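Local coordinates for piwi domain-containing protein (Vanderwaltozyma polyspora, PDB 5THE) that probably binds RNA as a budding-yeast Argonaute, the chain described being its C-terminal lobe with the Piwi domain, at residues I126-K134 / A198-I206; V273-I284 / C499-F510. All blocks are in the same frame, centred on the assembly; numbering follows the deposited sequence.

Interactions 1 and 2 lie about 17 Å apart, centre to centre, on the same side of the chain's centre, and helix 490-515 joins them. Its segment 499-510 packs against 273-284 in interaction 2 and also touches helix 197-210, which supplies segment 198-206 of interaction 1. Two short distances document this junction: Arg-202 NH1 to Ala-508 O, 2.9 Å, and Asp-201 OD2 to Lys-507 CE, 3.3 Å. The nucleotide U1 of chain B is held from interaction 1, by Tyr-200 and Lys-204. From interaction 2, Arg-501 reaches toward the same place, its NH2 2.8 Å from Tyr-200 OH, with a long, weak ion pair to an RNA phosphate.

Interaction 1 of 2, residues I126-K134 / A198-I206; sequences INQFGPPIK and AVYDRLKYI. With nucleotides of chain B.
Phe-129 lays its ring against four side chains of helix 197-210, and this apolar packing carries the contact, since no hydrogen bond crosses between the segments. CG stands anti to the backbone N (chi1 177°), which directs the ring to the helix. Leu-203 CD2 sits over one face, 4.0 Å from the ring centroid and 28° off the normal, a CH-pi contact. At the ring edge, near its plane, lie Val-199 O and the CD1 of Ile-206, the latter 3.7 Å from Phe-129 CE2, while Arg-202 CG approaches CZ obliquely. Farther along the loop, Pro-131 CG rests on the methyl of Ala-198.

The second kind sets a proline ring against a guanidinium plane: Pro-132 CG lies over one face of Arg-202, 3.6 Å from Arg-202 NH2, and Tyr-205 CE2 lies over the opposite face. The charge itself is directed outside the two segments, where NE forms a salt bridge with Glu-171 of helix 169-179.

The loop follows strand 124-127 of a parallel sheet that also contains strands 77-85 and 185-191; helix 197-210 comes after the latter, as expected of a MID domain, the Argonaute module that receives the guide 5' end.

The same helix also holds that end, by packing and hydrogen bonds. The base of U1 of chain B lies over one face of the Tyr-200 ring, C5 3.5 Å above the ring plane and over its centre; Lys-204 CG touches the other face. Two bonds then grip the 5' phosphate: Tyr-200 OH donates to OP3 of U1 of chain B over 2.6 Å, and Lys-204 NZ to OP1 of the same nucleotide over 2.7 Å. Lys-204 NZ is also hydrogen-bonded to Asn-215, which probably helps position it.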
loop_
_atom_site.group_PDB
_atom_site.type_symbol
_atom_site.label_atom_id
_atom_site.label_comp_id
_atom_site.label_asym_id
_atom_site.label_seq_id
_atom_site.Cartn_x
_atom_site.Cartn_y
_atom_site.Cartn_z
ATOM N N ILE A 126 13.113 22.141 16.380
ATOM C CA ILE A 126 13.050 23.057 15.243
ATOM C C ILE A 126 11.819 23.942 15.393
ATOM O O ILE A 126 10.681 23.450 15.386
ATOM C CB ILE A 126 13.032 22.301 13.907
ATOM C CG1 ILE A 126 14.386 21.618 13.692
ATOM C CG2 ILE A 126 12.669 23.244 12.768
ATOM C CD1 ILE A 126 14.741 21.382 12.259
ATOM N N ASN A 127 12.043 25.245 15.519
ATOM C CA ASN A 127 10.970 26.222 15.612
ATOM C C ASN A 127 10.725 26.849 14.250
ATOM O O ASN A 127 11.592 26.826 13.378
ATOM C CB ASN A 127 11.317 27.315 16.627
ATOM C CG ASN A 127 11.381 26.792 18.034
ATOM O OD1 ASN A 127 10.430 26.186 18.518
ATOM N ND2 ASN A 127 12.507 27.017 18.706
ATOM N N GLN A 128 9.521 27.408 14.079
ATOM C CA GLN A 128 9.193 28.223 12.916
ATOM C C GLN A 128 9.381 27.455 11.617
ATOM O O GLN A 128 9.829 28.009 10.613
ATOM C CB GLN A 128 10.023 29.509 12.898
ATOM C CG GLN A 128 9.867 30.336 14.163
ATOM C CD GLN A 128 10.560 31.682 14.064
ATOM O OE1 GLN A 128 9.931 32.728 14.212
ATOM N NE2 GLN A 128 11.858 31.660 13.817
ATOM N N PHE A 129 9.046 26.167 11.629
ATOM C CA PHE A 129 9.033 25.397 10.399
ATOM C C PHE A 129 7.644 25.466 9.779
ATOM O O PHE A 129 6.633 25.269 10.465
ATOM C CB PHE A 129 9.433 23.938 10.629
ATOM C CG PHE A 129 9.364 23.114 9.379
ATOM C CD1 PHE A 129 8.167 22.511 8.992
ATOM C CD2 PHE A 129 10.482 22.978 8.563
ATOM C CE1 PHE A 129 8.086 21.779 7.816
ATOM C CE2 PHE A 129 10.416 22.238 7.385
ATOM C CZ PHE A 129 9.219 21.634 7.011
ATOM N N GLY A 130 7.600 25.732 8.482
ATOM C CA GLY A 130 6.352 25.801 7.767
ATOM C C GLY A 130 6.587 26.064 6.298
ATOM O O GLY A 130 7.730 26.140 5.825
ATOM N N PRO A 131 5.500 26.206 5.542
ATOM C CA PRO A 131 5.638 26.551 4.135
ATOM C C PRO A 131 6.347 27.880 3.980
ATOM O O PRO A 131 6.318 28.731 4.890
ATOM C CB PRO A 131 4.182 26.626 3.647
ATOM C CG PRO A 131 3.386 26.863 4.869
ATOM C CD PRO A 131 4.094 26.138 5.964
ATOM N N PRO A 132 7.005 28.101 2.845
ATOM C CA PRO A 132 7.580 29.422 2.565
ATOM C C PRO A 132 6.531 30.521 2.701
ATOM O O PRO A 132 5.357 30.333 2.380
ATOM C CB PRO A 132 8.078 29.292 1.119
ATOM C CG PRO A 132 8.249 27.800 0.898
ATOM C CD PRO A 132 7.156 27.166 1.714
ATOM N N ILE A 133 6.962 31.676 3.178
ATOM C CA ILE A 133 6.044 32.739 3.579
ATOM C C ILE A 133 5.755 33.674 2.410
ATOM O O ILE A 133 6.647 34.008 1.617
ATOM C CB ILE A 133 6.609 33.515 4.782
ATOM C CG1 ILE A 133 6.940 32.554 5.933
ATOM C CG2 ILE A 133 5.617 34.577 5.243
ATOM C CD1 ILE A 133 8.431 32.324 6.149
ATOM N N LYS A 134 4.492 34.097 2.322
ATOM C CA LYS A 134 3.973 35.140 1.418
ATOM C C LYS A 134 4.247 34.823 -0.036
ATOM O O LYS A 134 3.306 34.638 -0.807
ATOM C CB LYS A 134 4.530 36.536 1.774
ATOM C CG LYS A 134 5.786 36.944 1.027
ATOM C CD LYS A 134 6.231 38.366 1.362
ATOM C CE LYS A 134 5.292 39.391 0.752
ATOM N NZ LYS A 134 5.141 39.162 -0.713
ATOM N N ALA A 198 0.150 21.431 5.761
ATOM C CA ALA A 198 1.175 22.284 5.167
ATOM C C ALA A 198 2.544 21.949 5.733
ATOM O O ALA A 198 3.542 21.941 5.002
ATOM C CB ALA A 198 0.855 23.762 5.399
ATOM N N VAL A 199 2.609 21.676 7.039
ATOM C CA VAL A 199 3.876 21.302 7.649
ATOM C C VAL A 199 4.266 19.888 7.238
ATOM O O VAL A 199 5.414 19.638 6.854
ATOM C CB VAL A 199 3.804 21.447 9.175
ATOM C CG1 VAL A 199 4.892 20.633 9.812
ATOM C CG2 VAL A 199 3.977 22.926 9.577
ATOM N N TYR A 200 3.310 18.947 7.279
ATOM C CA TYR A 200 3.615 17.565 6.907
ATOM C C TYR A 200 4.049 17.463 5.447
ATOM O O TYR A 200 5.014 16.759 5.124
ATOM C CB TYR A 200 2.400 16.677 7.166
ATOM C CG TYR A 200 2.558 15.246 6.735
ATOM C CD1 TYR A 200 2.181 14.834 5.460
ATOM C CD2 TYR A 200 3.057 14.283 7.618
ATOM C CE1 TYR A 200 2.312 13.504 5.071
ATOM C CE2 TYR A 200 3.189 12.965 7.237
ATOM C CZ TYR A 200 2.813 12.572 5.973
ATOM O OH TYR A 200 2.949 11.243 5.601
ATOM N N ASP A 201 3.319 18.134 4.544
ATOM C CA ASP A 201 3.651 18.089 3.122
ATOM C C ASP A 201 5.069 18.569 2.883
ATOM O O ASP A 201 5.839 17.942 2.148
ATOM C CB ASP A 201 2.680 18.953 2.311
ATOM C CG ASP A 201 1.288 18.365 2.239
ATOM O OD1 ASP A 201 1.098 17.216 2.678
ATOM O OD2 ASP A 201 0.386 19.052 1.719
ATOM N N ARG A 202 5.426 19.692 3.509
ATOM C CA ARG A 202 6.752 20.255 3.330
ATOM C C ARG A 202 7.825 19.360 3.940
ATOM O O ARG A 202 8.915 19.220 3.375
ATOM C CB ARG A 202 6.797 21.654 3.940
ATOM C CG ARG A 202 8.031 22.431 3.565
ATOM C CD ARG A 202 7.929 22.907 2.136
ATOM N NE ARG A 202 9.094 23.679 1.732
ATOM C CZ ARG A 202 9.241 24.234 0.531
ATOM N NH1 ARG A 202 8.285 24.121 -0.381
ATOM N NH2 ARG A 202 10.342 24.905 0.244
ATOM N N LEU A 203 7.545 18.758 5.099
ATOM C CA LEU A 203 8.505 17.818 5.686
ATOM C C LEU A 203 8.810 16.667 4.740
ATOM O O LEU A 203 9.974 16.286 4.570
ATOM C CB LEU A 203 7.974 17.268 7.003
ATOM C CG LEU A 203 8.146 18.156 8.229
ATOM C CD1 LEU A 203 7.510 17.490 9.417
ATOM C CD2 LEU A 203 9.626 18.445 8.492
ATOM N N LYS A 204 7.776 16.097 4.123
ATOM C CA LYS A 204 7.997 15.009 3.181
ATOM C C LYS A 204 8.635 15.517 1.897
ATOM O O LYS A 204 9.518 14.861 1.333
ATOM C CB LYS A 204 6.675 14.294 2.905
ATOM C CG LYS A 204 6.108 13.599 4.151
ATOM C CD LYS A 204 7.093 12.559 4.708
ATOM C CE LYS A 204 6.417 11.662 5.739
ATOM N NZ LYS A 204 7.349 10.613 6.297
ATOM N N TYR A 205 8.218 16.697 1.438
ATOM C CA TYR A 205 8.820 17.289 0.252
ATOM C C TYR A 205 10.321 17.461 0.427
ATOM O O TYR A 205 11.105 17.121 -0.460
ATOM C CB TYR A 205 8.158 18.628 -0.027
ATOM C CG TYR A 205 8.747 19.398 -1.176
ATOM C CD1 TYR A 205 8.409 19.083 -2.481
ATOM C CD2 TYR A 205 9.612 20.466 -0.956
ATOM C CE1 TYR A 205 8.920 19.800 -3.543
ATOM C CE2 TYR A 205 10.135 21.189 -2.013
ATOM C CZ TYR A 205 9.782 20.846 -3.306
ATOM O OH TYR A 205 10.283 21.544 -4.377
ATOM N N ILE A 206 10.737 17.985 1.576
ATOM C CA ILE A 206 12.155 18.164 1.839
ATOM C C ILE A 206 12.835 16.822 2.046
ATOM O O ILE A 206 13.875 16.532 1.444
ATOM C CB ILE A 206 12.345 19.073 3.058
ATOM C CG1 ILE A 206 11.891 20.501 2.730
ATOM C CG2 ILE A 206 13.776 19.048 3.520
ATOM C CD1 ILE A 206 11.642 21.335 3.990
ATOM O OP3 U B 1 3.860 9.131 6.846
ATOM P P U B 1 4.413 9.049 8.211
ATOM O OP1 U B 1 5.803 9.568 8.215
ATOM O OP2 U B 1 4.189 7.698 8.749
ATOM O "O5'" U B 1 3.604 10.064 9.109
ATOM C "C5'" U B 1 2.344 9.719 9.669
ATOM C "C4'" U B 1 2.047 10.641 10.812
ATOM O "O4'" U B 1 1.930 12.008 10.315
ATOM C "C3'" U B 1 0.770 10.344 11.585
ATOM O "O3'" U B 1 1.026 10.520 12.979
ATOM C "C2'" U B 1 -0.207 11.407 11.079
ATOM O "O2'" U B 1 -1.220 11.761 11.996
ATOM C "C1'" U B 1 0.723 12.584 10.783
ATOM N N1 U B 1 0.202 13.494 9.742
ATOM C C2 U B 1 0.041 14.819 10.063
ATOM O O2 U B 1 0.343 15.247 11.156
ATOM N N3 U B 1 -0.466 15.622 9.067
ATOM C C4 U B 1 -0.818 15.221 7.792
ATOM O O4 U B 1 -1.252 16.054 6.990
ATOM C C5 U B 1 -0.637 13.826 7.532
ATOM C C6 U B 1 -0.153 13.031 8.496
#

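Interaction 2 of 2, residues V273-I284 / C499-F510; sequences VTHYPEKDQNSI and CTRATCFFKAGF
Strand 282-284 passes helix 499-510 with axes 9.4 Å apart at closest approach and N-to-C directions 137° apart, and a type II turn, Glu-278 to Gln-281, lies in the connection from strand 273-274. Pro-277 CG sits over the Phe-506 face, 3.7 Å from the centroid and 12° off the normal. Glu-278 CG likewise covers a Phe-510 face, 3.6 Å from the ring centroid; the Glu-278 chain, bent at chi2 (-73°), carries OE2 to Lys-507 NZ in a salt bridge whose hydrogen bond, at 3.5 Å, is weak. A water also joins OE2 to Lys-507 O.

The strands form a beta hairpin of the RNase H-like Piwi fold, and helix 490-515 packs on it: Ile-284 CG2 meets Ala-502 CB at 3.6 Å. Another water links Thr-274 OG1 with Thr-503 OG1, which donates to Cys-499 O over 2.8 Å.

Gln-281 sets CG 3.5 Å from Phe-506 CZ, near that ring's plane, and CD 3.6 Å from Phe-510 CE1, oblique to that ring; its NE2 donates to Lys-279 O. An alanine here, keeping only CB, would lose the NE2 hydrogen bond and is likely to leave a gap beside Phe-510 CE1 and the Phe-506 edge.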
loop_
_atom_site.group_PDB
_atom_site.type_symbol
_atom_site.label_atom_id
_atom_site.label_comp_id
_atom_site.label_asym_id
_atom_site.label_seq_id
_atom_site.Cartn_x
_atom_site.Cartn_y
_atom_site.Cartn_z
ATOM N N VAL A 273 -4.840 6.672 -9.723
ATOM C CA VAL A 273 -4.824 8.053 -10.179
ATOM C C VAL A 273 -5.591 8.882 -9.166
ATOM O O VAL A 273 -6.651 8.463 -8.688
ATOM C CB VAL A 273 -5.451 8.211 -11.579
ATOM C CG1 VAL A 273 -5.261 9.634 -12.096
ATOM C CG2 VAL A 273 -4.839 7.235 -12.529
ATOM N N THR A 274 -5.059 10.048 -8.828
ATOM C CA THR A 274 -5.798 11.004 -8.021
ATOM C C THR A 274 -5.894 12.311 -8.789
ATOM O O THR A 274 -5.007 12.646 -9.583
ATOM C CB THR A 274 -5.133 11.255 -6.678
ATOM O OG1 THR A 274 -3.762 11.627 -6.899
ATOM C CG2 THR A 274 -5.206 9.996 -5.826
ATOM N N HIS A 275 -6.962 13.053 -8.536
ATOM C CA HIS A 275 -7.285 14.206 -9.356
ATOM C C HIS A 275 -7.205 15.482 -8.540
ATOM O O HIS A 275 -7.392 15.471 -7.319
ATOM C CB HIS A 275 -8.666 14.061 -9.964
ATOM C CG HIS A 275 -8.825 12.808 -10.758
ATOM N ND1 HIS A 275 -8.182 12.610 -11.960
ATOM C CD2 HIS A 275 -9.534 11.680 -10.516
ATOM C CE1 HIS A 275 -8.490 11.413 -12.428
ATOM N NE2 HIS A 275 -9.313 10.831 -11.572
ATOM N N TYR A 276 -6.920 16.570 -9.247
ATOM C CA TYR A 276 -6.920 17.920 -8.694
ATOM C C TYR A 276 -6.148 18.014 -7.378
ATOM O O TYR A 276 -6.733 18.280 -6.322
ATOM C CB TYR A 276 -8.348 18.422 -8.533
ATOM C CG TYR A 276 -9.117 18.340 -9.838
ATOM C CD1 TYR A 276 -8.744 19.120 -10.931
ATOM C CD2 TYR A 276 -10.186 17.458 -9.991
ATOM C CE1 TYR A 276 -9.425 19.041 -12.137
ATOM C CE2 TYR A 276 -10.880 17.377 -11.198
ATOM C CZ TYR A 276 -10.493 18.171 -12.263
ATOM O OH TYR A 276 -11.161 18.089 -13.463
ATOM N N PRO A 277 -4.831 17.783 -7.397
ATOM C CA PRO A 277 -4.046 17.990 -6.171
ATOM C C PRO A 277 -4.113 19.427 -5.692
ATOM O O PRO A 277 -4.023 19.692 -4.485
ATOM C CB PRO A 277 -2.625 17.581 -6.588
ATOM C CG PRO A 277 -2.596 17.741 -8.078
ATOM C CD PRO A 277 -3.985 17.392 -8.542
ATOM N N GLU A 278 -4.255 20.362 -6.624
ATOM C CA GLU A 278 -4.747 21.707 -6.391
ATOM C C GLU A 278 -5.831 21.962 -7.430
ATOM O O GLU A 278 -6.070 21.132 -8.311
ATOM C CB GLU A 278 -3.626 22.747 -6.481
ATOM C CG GLU A 278 -2.522 22.578 -5.450
ATOM C CD GLU A 278 -2.964 22.975 -4.067
ATOM O OE1 GLU A 278 -4.091 23.494 -3.934
ATOM O OE2 GLU A 278 -2.181 22.792 -3.115
ATOM N N LYS A 279 -6.492 23.112 -7.339
ATOM C CA LYS A 279 -7.627 23.362 -8.215
ATOM C C LYS A 279 -7.154 23.481 -9.657
ATOM O O LYS A 279 -6.156 24.148 -9.944
ATOM C CB LYS A 279 -8.378 24.620 -7.783
ATOM C CG LYS A 279 -9.824 24.631 -8.236
ATOM C CD LYS A 279 -10.141 25.818 -9.135
ATOM C CE LYS A 279 -10.248 27.124 -8.359
ATOM N NZ LYS A 279 -10.655 28.261 -9.243
ATOM N N ASP A 280 -7.853 22.783 -10.556
ATOM C CA ASP A 280 -7.609 22.795 -11.996
ATOM C C ASP A 280 -6.269 22.185 -12.388
ATOM O O ASP A 280 -5.798 22.395 -13.510
ATOM C CB ASP A 280 -7.724 24.217 -12.557
ATOM C CG ASP A 280 -9.091 24.825 -12.314
ATOM O OD1 ASP A 280 -10.095 24.079 -12.342
ATOM O OD2 ASP A 280 -9.159 26.049 -12.086
ATOM N N GLN A 281 -5.638 21.412 -11.513
ATOM C CA GLN A 281 -4.320 20.881 -11.820
ATOM C C GLN A 281 -4.418 19.474 -12.400
ATOM O O GLN A 281 -5.428 18.778 -12.251
ATOM C CB GLN A 281 -3.427 20.901 -10.578
ATOM C CG GLN A 281 -3.120 22.318 -10.118
ATOM C CD GLN A 281 -2.644 23.193 -11.271
ATOM O OE1 GLN A 281 -1.614 22.918 -11.897
ATOM N NE2 GLN A 281 -3.405 24.237 -11.568
ATOM N N ASN A 282 -3.361 19.088 -13.113
ATOM C CA ASN A 282 -3.296 17.779 -13.742
ATOM C C ASN A 282 -3.384 16.685 -12.688
ATOM O O ASN A 282 -3.005 16.869 -11.529
ATOM C CB ASN A 282 -1.996 17.624 -14.537
ATOM C CG ASN A 282 -1.973 18.456 -15.815
ATOM O OD1 ASN A 282 -2.881 19.245 -16.079
ATOM N ND2 ASN A 282 -0.926 18.273 -16.615
ATOM N N SER A 283 -3.890 15.538 -13.102
ATOM C CA SER A 283 -3.983 14.405 -12.204
ATOM C C SER A 283 -2.602 13.770 -11.987
ATOM O O SER A 283 -1.631 14.038 -12.706
ATOM C CB SER A 283 -4.987 13.397 -12.762
ATOM O OG SER A 283 -6.243 14.023 -12.898
ATOM N N ILE A 284 -2.527 12.915 -10.969
ATOM C CA ILE A 284 -1.300 12.224 -10.584
ATOM C C ILE A 284 -1.570 10.730 -10.632
ATOM O O ILE A 284 -2.572 10.266 -10.085
ATOM C CB ILE A 284 -0.827 12.647 -9.180
ATOM C CG1 ILE A 284 -0.547 14.141 -9.154
ATOM C CG2 ILE A 284 0.419 11.846 -8.755
ATOM C CD1 ILE A 284 -0.127 14.694 -7.806
ATOM N N CYS A 499 0.168 7.744 -4.607
ATOM C CA CYS A 499 -0.517 8.899 -5.186
ATOM C C CYS A 499 -0.722 9.999 -4.162
ATOM O O CYS A 499 -0.565 11.190 -4.472
ATOM C CB CYS A 499 -1.870 8.486 -5.743
ATOM S SG CYS A 499 -1.874 8.126 -7.459
ATOM N N THR A 500 -1.111 9.629 -2.941
ATOM C CA THR A 500 -1.301 10.634 -1.901
ATOM C C THR A 500 0.018 11.303 -1.552
ATOM O O THR A 500 0.076 12.530 -1.406
ATOM C CB THR A 500 -1.939 9.997 -0.669
ATOM O OG1 THR A 500 -3.215 9.505 -1.046
ATOM C CG2 THR A 500 -2.104 11.013 0.492
ATOM N N ARG A 501 1.095 10.519 -1.438
ATOM C CA ARG A 501 2.382 11.133 -1.135
ATOM C C ARG A 501 2.847 12.018 -2.287
ATOM O O ARG A 501 3.420 13.091 -2.065
ATOM C CB ARG A 501 3.431 10.066 -0.823
ATOM C CG ARG A 501 4.830 10.666 -0.567
ATOM C CD ARG A 501 4.805 11.639 0.630
ATOM N NE ARG A 501 4.085 11.024 1.735
ATOM C CZ ARG A 501 4.621 10.134 2.562
ATOM N NH1 ARG A 501 5.897 9.799 2.432
ATOM N NH2 ARG A 501 3.878 9.569 3.505
ATOM N N ALA A 502 2.619 11.578 -3.528
ATOM C CA ALA A 502 2.974 12.412 -4.670
ATOM C C ALA A 502 2.183 13.717 -4.664
ATOM O O ALA A 502 2.702 14.758 -5.079
ATOM C CB ALA A 502 2.743 11.638 -5.964
ATOM N N THR A 503 0.940 13.675 -4.180
ATOM C CA THR A 503 0.140 14.885 -4.011
ATOM C C THR A 503 0.762 15.822 -2.979
ATOM O O THR A 503 0.825 17.037 -3.201
ATOM C CB THR A 503 -1.286 14.499 -3.622
ATOM O OG1 THR A 503 -1.842 13.653 -4.644
ATOM C CG2 THR A 503 -2.165 15.722 -3.450
ATOM N N CYS A 504 1.222 15.277 -1.841
ATOM C CA CYS A 504 2.015 16.075 -0.900
ATOM C C CYS A 504 3.120 16.839 -1.615
ATOM O O CYS A 504 3.308 18.042 -1.394
ATOM C CB CYS A 504 2.641 15.182 0.173
ATOM S SG CYS A 504 1.472 14.366 1.244
ATOM N N PHE A 505 3.887 16.139 -2.460
ATOM C CA PHE A 505 4.993 16.784 -3.156
ATOM C C PHE A 505 4.480 17.893 -4.065
ATOM O O PHE A 505 5.041 18.993 -4.095
ATOM C CB PHE A 505 5.781 15.763 -3.980
ATOM C CG PHE A 505 6.389 14.649 -3.178
ATOM C CD1 PHE A 505 6.696 14.813 -1.838
ATOM C CD2 PHE A 505 6.662 13.428 -3.787
ATOM C CE1 PHE A 505 7.268 13.774 -1.108
ATOM C CE2 PHE A 505 7.240 12.385 -3.072
ATOM C CZ PHE A 505 7.546 12.563 -1.729
ATOM N N PHE A 506 3.416 17.609 -4.828
ATOM C CA PHE A 506 2.854 18.613 -5.727
ATOM C C PHE A 506 2.416 19.845 -4.947
ATOM O O PHE A 506 2.749 20.984 -5.313
ATOM C CB PHE A 506 1.677 18.016 -6.499
ATOM C CG PHE A 506 1.043 18.968 -7.489
ATOM C CD1 PHE A 506 0.161 19.954 -7.068
ATOM C CD2 PHE A 506 1.307 18.851 -8.840
ATOM C CE1 PHE A 506 -0.421 20.816 -7.971
ATOM C CE2 PHE A 506 0.721 19.709 -9.747
ATOM C CZ PHE A 506 -0.138 20.691 -9.312
ATOM N N LYS A 507 1.697 19.621 -3.845
ATOM C CA LYS A 507 1.142 20.713 -3.052
ATOM C C LYS A 507 2.227 21.524 -2.349
ATOM O O LYS A 507 2.101 22.749 -2.222
ATOM C CB LYS A 507 0.143 20.156 -2.036
ATOM C CG LYS A 507 -1.199 19.777 -2.645
ATOM C CD LYS A 507 -2.065 18.977 -1.659
ATOM C CE LYS A 507 -2.186 19.663 -0.311
ATOM N NZ LYS A 507 -3.062 20.860 -0.364
ATOM N N ALA A 508 3.286 20.871 -1.865
ATOM C CA ALA A 508 4.321 21.600 -1.133
ATOM C C ALA A 508 5.083 22.584 -2.015
ATOM O O ALA A 508 5.682 23.531 -1.496
ATOM C CB ALA A 508 5.313 20.630 -0.494
ATOM N N GLY A 509 5.085 22.378 -3.326
ATOM C CA GLY A 509 5.835 23.251 -4.209
ATOM C C GLY A 509 4.943 24.113 -5.074
ATOM O O GLY A 509 5.429 24.916 -5.875
ATOM N N PHE A 510 3.631 23.965 -4.897
ATOM C CA PHE A 510 2.688 24.529 -5.856
ATOM C C PHE A 510 2.649 26.044 -5.791
ATOM O O PHE A 510 2.529 26.708 -6.825
ATOM C CB PHE A 510 1.303 23.965 -5.606
ATOM C CG PHE A 510 0.247 24.558 -6.485
ATOM C CD1 PHE A 510 0.174 24.214 -7.826
ATOM C CD2 PHE A 510 -0.687 25.448 -5.965
ATOM C CE1 PHE A 510 -0.821 24.746 -8.635
ATOM C CE2 PHE A 510 -1.688 25.984 -6.767
ATOM C CZ PHE A 510 -1.759 25.628 -8.101
HETATM O O HOH W 1 -4.246 14.418 -6.594
HETATM O O HOH W 2 -0.481 24.008 -1.789
#